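Local coordinates for coiled-coil quantitatively-enriched protein 1 (PDB 7CUJ) that links telomeres to the meiotic centrosome and is required for telomere length regulation and chromosome segregation, at residues Phe35-Asp38 against His39-Gly43; Gly43-Asp46 against Ser47-Glu51; Cys223-Ser226 against Ser227-Ala230. All coordinates share one frame; numbering follows the deposited sequence.

Contact 1: residues Phe35-Asp38 against His39-Gly43; sequences FCID and HFCTG
T42 turns OG1 between its backbone N and carbonyl carbon (chi1 54°), which aims the hydroxyl back at the carbonyl of D38. D38 swings CG away from its own N (chi1 177°), and its carboxylate lies near the T42 side chain, which it crosses obliquely. This is an i to i+4 side-chain-to-backbone bond in the last part of alpha-helix 34-41. OG1 of T42 donates to D38 O at 2.5 Å, a short bond tilted from the carbonyl plane. The hydroxyl thus bonds to the carbonyl one turn back. A water donates to T42 OG1 at 2.9 Å and to D38 OD2 at 3.2 Å. It bridges the hydroxyl and the carboxylate, so T42 OG1 both gives and receives a bond. The T42 methyl CG2 lies beside D38 OD1, 3.9 Å away.

The preceding turns carry the usual backbone bonds. H39 N bonds to F35 O, F40 N to C36 O, and C41 N to I37 O. H39 CB sits obliquely by the F35 ring, 4.4 Å from CE1.

The H39 imidazole is held outside this segment. Its NE2 bonds to D46 OD2 and its ND1 to K52 NZ, both of the second subunit. The F35 ring meets F35 of that subunit, and an aromatic side chain of another protein edge-to-face. This part of the helix therefore lies at the interface between two copies of the protein, with the chain of another protein also packing on it. On the face turned to helix 232-243, I37 packs along C41, and its CG2 lies 4.2 Å from C41 SG.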
loop_
_atom_site.group_PDB
_atom_site.type_symbol
_atom_site.label_atom_id
_atom_site.label_comp_id
_atom_site.label_asym_id
_atom_site.label_seq_id
_atom_site.Cartn_x
_atom_site.Cartn_y
_atom_site.Cartn_z
ATOM N N PHE A 35 1.658 -2.821 2.853
ATOM C CA PHE A 35 2.526 -1.671 3.057
ATOM C C PHE A 35 2.405 -1.169 4.493
ATOM O O PHE A 35 3.410 -0.984 5.174
ATOM C CB PHE A 35 2.184 -0.535 2.087
ATOM C CG PHE A 35 3.080 0.672 2.215
ATOM C CD1 PHE A 35 2.858 1.626 3.199
ATOM C CD2 PHE A 35 4.168 0.843 1.372
ATOM C CE1 PHE A 35 3.696 2.725 3.331
ATOM C CE2 PHE A 35 5.003 1.946 1.498
ATOM C CZ PHE A 35 4.764 2.889 2.475
ATOM N N CYS A 36 1.159 -0.950 4.921
ATOM C CA CYS A 36 0.807 -0.393 6.216
ATOM C C CYS A 36 1.329 -1.270 7.357
ATOM O O CYS A 36 1.827 -0.752 8.354
ATOM C CB CYS A 36 -0.707 -0.258 6.322
ATOM S SG CYS A 36 -1.245 0.736 7.734
ATOM N N ILE A 37 1.199 -2.594 7.206
ATOM C CA ILE A 37 1.634 -3.537 8.225
ATOM C C ILE A 37 3.157 -3.500 8.317
ATOM O O ILE A 37 3.709 -3.407 9.415
ATOM C CB ILE A 37 1.090 -4.956 7.946
ATOM C CG1 ILE A 37 -0.398 -5.068 8.294
ATOM C CG2 ILE A 37 1.911 -6.011 8.671
ATOM C CD1 ILE A 37 -1.080 -6.296 7.730
ATOM N N ASP A 38 3.819 -3.544 7.152
ATOM C CA ASP A 38 5.270 -3.534 7.076
ATOM C C ASP A 38 5.814 -2.268 7.736
ATOM O O ASP A 38 6.785 -2.330 8.485
ATOM C CB ASP A 38 5.759 -3.696 5.634
ATOM C CG ASP A 38 7.270 -3.619 5.497
ATOM O OD1 ASP A 38 7.958 -4.521 6.025
ATOM O OD2 ASP A 38 7.749 -2.651 4.874
ATOM N N HIS A 39 5.164 -1.133 7.458
ATOM C CA HIS A 39 5.565 0.155 8.000
ATOM C C HIS A 39 5.433 0.153 9.521
ATOM O O HIS A 39 6.388 0.466 10.228
ATOM C CB HIS A 39 4.752 1.284 7.352
ATOM C CG HIS A 39 5.175 2.648 7.781
ATOM N ND1 HIS A 39 6.180 3.348 7.133
ATOM C CD2 HIS A 39 4.741 3.445 8.782
ATOM C CE1 HIS A 39 6.345 4.515 7.719
ATOM N NE2 HIS A 39 5.473 4.602 8.732
ATOM N N PHE A 40 4.244 -0.229 10.001
ATOM C CA PHE A 40 3.878 -0.161 11.406
ATOM C C PHE A 40 4.715 -1.125 12.247
ATOM O O PHE A 40 5.027 -0.827 13.399
ATOM C CB PHE A 40 2.382 -0.450 11.558
ATOM C CG PHE A 40 1.901 -0.591 12.979
ATOM C CD1 PHE A 40 1.763 0.524 13.795
ATOM C CD2 PHE A 40 1.573 -1.836 13.497
ATOM C CE1 PHE A 40 1.315 0.396 15.102
ATOM C CE2 PHE A 40 1.125 -1.963 14.804
ATOM C CZ PHE A 40 0.996 -0.847 15.603
ATOM N N CYS A 41 5.077 -2.274 11.663
ATOM C CA CYS A 41 5.696 -3.352 12.420
ATOM C C CYS A 41 7.225 -3.288 12.386
ATOM O O CYS A 41 7.875 -4.106 13.033
ATOM C CB CYS A 41 5.223 -4.713 11.919
ATOM S SG CYS A 41 3.537 -5.133 12.433
ATOM N N THR A 42 7.804 -2.327 11.650
ATOM C CA THR A 42 9.256 -2.277 11.514
ATOM C C THR A 42 9.849 -0.977 12.056
ATOM O O THR A 42 11.055 -0.768 11.946
ATOM C CB THR A 42 9.729 -2.497 10.069
ATOM O OG1 THR A 42 9.054 -1.569 9.219
ATOM C CG2 THR A 42 9.529 -3.918 9.586
ATOM N N GLY A 43 9.017 -0.106 12.640
ATOM C CA GLY A 43 9.536 1.133 13.197
ATOM C C GLY A 43 8.445 2.069 13.709
ATOM O O GLY A 43 7.259 1.753 13.625
HETATM O O HOH W 1 8.879 -0.237 6.611
#

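Contact 2: residues Gly43-Asp46 against Ser47-Glu51; sequences GPSD and SRIQE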
loop_
_atom_site.group_PDB
_atom_site.type_symbol
_atom_site.label_atom_id
_atom_site.label_comp_id
_atom_site.label_asym_id
_atom_site.label_seq_id
_atom_site.Cartn_x
_atom_site.Cartn_y
_atom_site.Cartn_z
ATOM N N GLY A 43 9.017 -0.106 12.640
ATOM C CA GLY A 43 9.536 1.133 13.197
ATOM C C GLY A 43 8.445 2.069 13.709
ATOM O O GLY A 43 7.259 1.753 13.625
ATOM N N PRO A 44 8.823 3.247 14.264
ATOM C CA PRO A 44 7.853 4.266 14.668
ATOM C C PRO A 44 6.954 4.667 13.500
ATOM O O PRO A 44 7.416 4.780 12.366
ATOM C CB PRO A 44 8.736 5.461 15.067
ATOM C CG PRO A 44 10.059 4.839 15.457
ATOM C CD PRO A 44 10.213 3.652 14.532
ATOM N N SER A 45 5.666 4.868 13.795
ATOM C CA SER A 45 4.680 5.244 12.795
ATOM C C SER A 45 3.843 6.412 13.311
ATOM O O SER A 45 3.704 6.590 14.517
ATOM C CB SER A 45 3.817 4.064 12.427
ATOM O OG SER A 45 2.998 3.672 13.522
ATOM N N ASP A 46 3.281 7.195 12.384
ATOM C CA ASP A 46 2.477 8.355 12.739
ATOM C C ASP A 46 1.083 7.918 13.188
ATOM O O ASP A 46 0.719 6.751 13.066
ATOM C CB ASP A 46 2.450 9.391 11.608
ATOM C CG ASP A 46 1.766 8.918 10.336
ATOM O OD1 ASP A 46 0.548 8.656 10.383
ATOM O OD2 ASP A 46 2.458 8.826 9.302
ATOM N N SER A 47 0.313 8.893 13.684
ATOM C CA SER A 47 -1.010 8.704 14.259
ATOM C C SER A 47 -1.990 8.114 13.244
ATOM O O SER A 47 -2.849 7.312 13.608
ATOM C CB SER A 47 -1.516 10.009 14.823
ATOM O OG SER A 47 -2.865 9.894 15.244
ATOM N N ARG A 48 -1.859 8.521 11.976
ATOM C CA ARG A 48 -2.796 8.122 10.936
ATOM C C ARG A 48 -2.525 6.685 10.491
ATOM O O ARG A 48 -3.452 5.985 10.087
ATOM C CB ARG A 48 -2.783 9.128 9.781
ATOM C CG ARG A 48 -3.493 10.437 10.098
ATOM C CD ARG A 48 -3.163 11.560 9.135
ATOM N NE ARG A 48 -3.588 11.284 7.770
ATOM C CZ ARG A 48 -2.772 11.138 6.730
ATOM N NH1 ARG A 48 -1.461 11.249 6.883
ATOM N NH2 ARG A 48 -3.273 10.888 5.535
ATOM N N ILE A 49 -1.257 6.254 10.572
ATOM C CA ILE A 49 -0.891 4.870 10.305
ATOM C C ILE A 49 -1.556 3.981 11.354
ATOM O O ILE A 49 -2.130 2.941 11.027
ATOM C CB ILE A 49 0.643 4.679 10.295
ATOM C CG1 ILE A 49 1.323 5.394 9.123
ATOM C CG2 ILE A 49 1.009 3.201 10.346
ATOM C CD1 ILE A 49 1.083 4.766 7.762
ATOM N N GLN A 50 -1.471 4.417 12.616
ATOM C CA GLN A 50 -2.005 3.690 13.756
ATOM C C GLN A 50 -3.525 3.591 13.657
ATOM O O GLN A 50 -4.102 2.581 14.050
ATOM C CB GLN A 50 -1.567 4.364 15.057
ATOM C CG GLN A 50 -0.090 4.167 15.366
ATOM C CD GLN A 50 0.433 5.123 16.409
ATOM O OE1 GLN A 50 -0.325 5.751 17.145
ATOM N NE2 GLN A 50 1.750 5.237 16.483
ATOM N N GLU A 51 -4.151 4.647 13.119
ATOM C CA GLU A 51 -5.584 4.706 12.881
ATOM C C GLU A 51 -5.986 3.619 11.886
ATOM O O GLU A 51 -7.016 2.969 12.058
ATOM C CB GLU A 51 -5.961 6.098 12.367
ATOM C CG GLU A 51 -7.440 6.276 12.063
ATOM C CD GLU A 51 -7.906 7.720 11.964
ATOM O OE1 GLU A 51 -9.069 7.984 12.333
ATOM O OE2 GLU A 51 -7.108 8.584 11.520
#
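D46 OD1 is gripped by two backbone amides of the following turn, those of R48 and I49. This is a helix N-cap, with D46 right before helix 47-65. The bond from I49 N is 3.0 Å long and fairly straight, at 149°. It meets OD1 from above the carboxylate plane, 40° out of it. R48 N is 2.9 Å from OD1, but the bond is bent and weak. D46 CG lies between the backbone N and the carbonyl carbon (chi1 65°), which brings the carboxylate up to the first amides of the helix. A negative charge there would probably be favoured by the helix dipole.

The other oxygen, OD2, accepts from H39 NE2 of the second subunit, and D46 N donates to D46 OD2 of that subunit. R48 also crosses over, bonding through NH1 to P44 O and through NH2 to H39 O of the second subunit.

The backbone takes up the helix at once: Q50 N donates to D46 O at 3.2 Å. The I49 side chain crosses that of D46 at about a right angle, with CG1 at the carboxylate. Its CG2 branch turns to S45 instead, 3.6 Å from S45 CB. S45 OG lies 3.6 Å from Q50 CG.

Contact 3: residues Cys223-Ser226 against Ser227-Ala230; sequences CFQS and SYNA
The chain folds F224 to S227 into a beta turn of the type I/III kind, with Q225 and S226 at its corners, and then Y228 takes a left-handed backbone conformation, with positive phi. S227 N closes the turn on F224 O at 3.2 Å. S227 OG donates to the same carbonyl oxygen at 2.7 Å, so one residue holds F224 O with two bonds. Both donors come from the same face of the carbonyl plane, the amide well above it and the hydroxyl nearer to it. The hydroxyl gets there because S227 OG lies between its own N and carbonyl carbon (chi1 55°). An alanine here would remove OG and is likely to leave F224 O held by the S227 amide alone, with the turn less firmly fixed.

Q225 CA sits over one face of the Y228 ring, and the ring atom CD2 is 3.0 Å from Q225 O, a tight approach. The Q225 and Y228 side chains run side by side, with Q225 CG 3.9 Å from Y228 OH.

This loop joins helix 217-223 to helix 232-243. F224 packs on F232 and V239 of the second helix, and Q225 and Y228 rest on M195 of helix 191-200.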
loop_
_atom_site.group_PDB
_atom_site.type_symbol
_atom_site.label_atom_id
_atom_site.label_comp_id
_atom_site.label_asym_id
_atom_site.label_seq_id
_atom_site.Cartn_x
_atom_site.Cartn_y
_atom_site.Cartn_z
ATOM N N CYS A 223 -2.084 -14.883 22.916
ATOM C CA CYS A 223 -0.687 -15.203 23.176
ATOM C C CYS A 223 0.088 -13.990 23.691
ATOM O O CYS A 223 1.182 -14.150 24.227
ATOM C CB CYS A 223 -0.004 -15.755 21.929
ATOM S SG CYS A 223 -0.585 -17.405 21.456
ATOM N N PHE A 224 -0.472 -12.785 23.521
ATOM C CA PHE A 224 0.202 -11.567 23.949
ATOM C C PHE A 224 -0.646 -10.809 24.968
ATOM O O PHE A 224 -0.346 -9.662 25.291
ATOM C CB PHE A 224 0.621 -10.713 22.747
ATOM C CG PHE A 224 1.652 -11.361 21.858
ATOM C CD1 PHE A 224 1.263 -12.156 20.789
ATOM C CD2 PHE A 224 3.010 -11.196 22.096
ATOM C CE1 PHE A 224 2.205 -12.768 19.975
ATOM C CE2 PHE A 224 3.952 -11.806 21.279
ATOM C CZ PHE A 224 3.549 -12.594 20.222
ATOM N N GLN A 225 -1.692 -11.471 25.480
ATOM C CA GLN A 225 -2.505 -10.948 26.567
ATOM C C GLN A 225 -1.608 -10.556 27.738
ATOM O O GLN A 225 -1.807 -9.511 28.354
ATOM C CB GLN A 225 -3.486 -12.014 27.057
ATOM C CG GLN A 225 -4.853 -11.963 26.392
ATOM C CD GLN A 225 -5.812 -12.936 27.031
ATOM O OE1 GLN A 225 -5.473 -14.085 27.306
ATOM N NE2 GLN A 225 -7.028 -12.475 27.272
ATOM N N SER A 226 -0.618 -11.413 28.017
ATOM C CA SER A 226 0.257 -11.323 29.176
ATOM C C SER A 226 0.974 -9.974 29.253
ATOM O O SER A 226 1.387 -9.560 30.335
ATOM C CB SER A 226 1.241 -12.466 29.180
ATOM O OG SER A 226 1.803 -12.649 27.888
ATOM N N SER A 227 1.113 -9.296 28.106
ATOM C CA SER A 227 1.886 -8.065 28.022
ATOM C C SER A 227 0.997 -6.827 28.166
ATOM O O SER A 227 0.978 -6.206 29.228
ATOM C CB SER A 227 2.728 -8.025 26.766
ATOM O OG SER A 227 1.929 -8.213 25.607
ATOM N N TYR A 228 0.270 -6.484 27.090
ATOM C CA TYR A 228 -0.439 -5.218 26.929
ATOM C C TYR A 228 0.516 -4.035 27.090
ATOM O O TYR A 228 0.113 -2.960 27.533
ATOM C CB TYR A 228 -1.645 -5.099 27.868
ATOM C CG TYR A 228 -2.838 -5.950 27.512
ATOM C CD1 TYR A 228 -3.485 -5.815 26.292
ATOM C CD2 TYR A 228 -3.339 -6.877 28.414
ATOM C CE1 TYR A 228 -4.584 -6.596 25.970
ATOM C CE2 TYR A 228 -4.436 -7.665 28.108
ATOM C CZ TYR A 228 -5.059 -7.525 26.880
ATOM O OH TYR A 228 -6.142 -8.297 26.575
ATOM N N ASN A 229 1.782 -4.246 26.712
ATOM C CA ASN A 229 2.806 -3.216 26.796
ATOM C C ASN A 229 2.852 -2.448 25.475
ATOM O O ASN A 229 1.891 -2.474 24.709
ATOM C CB ASN A 229 4.158 -3.801 27.221
ATOM C CG ASN A 229 4.655 -4.909 26.313
ATOM O OD1 ASN A 229 4.366 -4.928 25.118
ATOM N ND2 ASN A 229 5.411 -5.839 26.873
ATOM N N ALA A 230 3.985 -1.780 25.219
ATOM C CA ALA A 230 4.156 -0.938 24.046
ATOM C C ALA A 230 4.174 -1.770 22.761
ATOM O O ALA A 230 3.856 -1.253 21.692
ATOM C CB ALA A 230 5.403 -0.101 24.195
#

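How the contacts relate
Contacts 1 and 2 are consecutive and share G43. They span the last part of helix 34-41, the loop, and the start of helix 47-65, with centres 9 Å apart. F40 CD1 and S45 OG pack at 3.4 Å between them. Both touch the second subunit, so this helical corner forms part of the interface between the two copies. Contact 3 comes much later, after helix 217-223. Its centre is about 19 Å from those of the other two, and it touches neither. Helix 232-243 takes side chains from contacts 1 and 3. This chain is one part of the longer protein, built round a parallel sheet, with the contacts on helices and loops outside it.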